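Local coordinates for protein RmpA (Streptococcus mutans, PDB 3BJV) that probably serves as the IIA component of a phosphotransferase system that couples uptake of ascorbate across the membrane to its phosphorylation, at residues I129-N134 and V145-S150. Residues are numbered along the deposited sequence; the frame is centred on the assembly and turned at random.
Sequences IERLVN and VEESKS
Arg-131 and Glu-147 reach for each other from opposite directions and meet in a bidentate, end-on salt bridge, which joins the last two helices, 128-133 and 138-147, of this alpha/beta three-layer sandwich. The pair illustrates how two long side chains can tie neighbouring helices together at the surface where the backbones are too far apart to bond: CA of Arg-131 and CA of Glu-147 are 12.4 Å apart. Alongside, Leu-132 packs on Met-144 of helix 138-147, as does Arg-131. Guanidinium and carboxylate lie nearly coplanar, with 29° between their planes, and the acid comes in at the edge that carries NH1 and NH2. The two bonds are unequal. Arg-131 NH2 gives an almost straight bond to Glu-147 OE2 at 2.8 Å, arriving on the syn lone pair of that oxygen. Beside it, Arg-131 NH1 makes a weak bond of 3.3 Å to OE1 of Glu-147. NH1 also donates to the backbone oxygen of Asp-126, which should help fix the rotation of the guanidinium. Glu-147 has CG anti to its backbone N (chi1 178°) and runs extended from there, carrying its carboxylate across to Arg-131, whereas the arginine chain bends at chi3. Both side chains also touch Leu-125, in the loop ahead of helix 128-133. At the stronger bond, OE2 of Glu-147 sits only 1° out of the guanidinium plane of Arg-131.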
# COMPACT_ATOMS: atom_id res chain seq x y z
N ILE A 129 14.19 -5.55 -9.85
CA ILE A 129 13.60 -5.92 -11.12
C ILE A 129 14.58 -6.70 -11.98
O ILE A 129 14.23 -7.75 -12.55
CB ILE A 129 13.06 -4.67 -11.89
CG1 ILE A 129 12.01 -3.94 -11.07
CG2 ILE A 129 12.45 -5.05 -13.25
CD1 ILE A 129 10.62 -4.58 -11.11
N GLU A 130 15.82 -6.23 -12.08
CA GLU A 130 16.81 -6.89 -12.90
C GLU A 130 17.22 -8.25 -12.32
O GLU A 130 17.57 -9.15 -13.04
CB GLU A 130 18.04 -6.00 -12.99
CG GLU A 130 19.32 -6.66 -13.44
CD GLU A 130 20.50 -5.65 -13.55
OE1 GLU A 130 20.41 -4.66 -14.37
OE2 GLU A 130 21.50 -5.84 -12.82
N ARG A 131 17.22 -8.37 -11.01
CA ARG A 131 17.61 -9.59 -10.40
C ARG A 131 16.44 -10.61 -10.52
O ARG A 131 16.67 -11.75 -10.93
CB ARG A 131 18.08 -9.36 -8.96
CG ARG A 131 19.39 -8.54 -8.86
CD ARG A 131 19.68 -8.01 -7.40
NE ARG A 131 19.76 -9.14 -6.49
CZ ARG A 131 19.51 -9.11 -5.18
NH1 ARG A 131 19.16 -7.98 -4.58
NH2 ARG A 131 19.64 -10.24 -4.50
N LEU A 132 15.21 -10.18 -10.26
CA LEU A 132 14.01 -11.05 -10.43
C LEU A 132 13.88 -11.68 -11.83
O LEU A 132 13.64 -12.89 -11.96
CB LEU A 132 12.76 -10.26 -10.07
CG LEU A 132 12.53 -10.21 -8.55
CD1 LEU A 132 11.35 -9.34 -8.25
CD2 LEU A 132 12.26 -11.60 -8.06
N VAL A 133 14.13 -10.84 -12.84
CA VAL A 133 14.15 -11.21 -14.25
C VAL A 133 15.29 -12.23 -14.59
O VAL A 133 15.13 -13.07 -15.48
CB VAL A 133 14.12 -9.89 -15.13
CG1 VAL A 133 14.42 -10.14 -16.59
CG2 VAL A 133 12.74 -9.19 -15.04
N ASN A 134 16.43 -12.15 -13.92
CA ASN A 134 17.51 -13.16 -14.13
C ASN A 134 17.39 -14.44 -13.27
O ASN A 134 18.31 -15.24 -13.26
CB ASN A 134 18.91 -12.55 -13.88
CG ASN A 134 19.33 -11.53 -14.96
OD1 ASN A 134 18.96 -11.69 -16.15
ND2 ASN A 134 20.13 -10.50 -14.56
N VAL A 145 13.53 -13.27 -1.37
CA VAL A 145 12.51 -13.01 -0.36
C VAL A 145 13.14 -13.02 1.03
O VAL A 145 12.84 -12.14 1.83
CB VAL A 145 11.33 -13.99 -0.45
CG1 VAL A 145 10.46 -13.91 0.81
CG2 VAL A 145 10.49 -13.74 -1.73
N GLU A 146 14.02 -13.99 1.30
CA GLU A 146 14.76 -14.01 2.57
C GLU A 146 15.49 -12.68 2.85
O GLU A 146 15.41 -12.12 3.93
CB GLU A 146 15.78 -15.17 2.58
CG GLU A 146 15.13 -16.52 2.54
CD GLU A 146 14.25 -16.68 3.73
OE1 GLU A 146 14.72 -16.27 4.84
OE2 GLU A 146 13.08 -17.16 3.57
N GLU A 147 16.23 -12.22 1.85
CA GLU A 147 17.02 -11.02 1.95
C GLU A 147 16.16 -9.75 2.20
O GLU A 147 16.67 -8.75 2.69
CB GLU A 147 17.82 -10.93 0.66
CG GLU A 147 18.71 -9.72 0.47
CD GLU A 147 19.21 -9.57 -0.99
OE1 GLU A 147 19.65 -8.43 -1.31
OE2 GLU A 147 19.16 -10.56 -1.80
N SER A 148 14.88 -9.79 1.87
CA SER A 148 13.97 -8.65 2.04
C SER A 148 13.56 -8.50 3.48
O SER A 148 13.05 -7.47 3.89
CB SER A 148 12.72 -8.83 1.17
OG SER A 148 11.84 -9.85 1.68
N LYS A 149 13.80 -9.53 4.28
CA LYS A 149 13.23 -9.63 5.63
C LYS A 149 13.81 -8.63 6.66
O LYS A 149 13.23 -8.42 7.73
CB LYS A 149 13.21 -11.09 6.12
CG LYS A 149 12.19 -12.01 5.33
CD LYS A 149 11.54 -13.08 6.24
CE LYS A 149 11.93 -14.57 5.92
NZ LYS A 149 10.89 -15.34 5.05
N SER A 150 14.91 -7.97 6.30
CA SER A 150 15.49 -6.95 7.17
C SER A 150 14.98 -5.51 6.84
O SER A 150 15.46 -4.51 7.40
CB SER A 150 17.01 -7.01 7.08
OG SER A 150 17.44 -6.36 5.90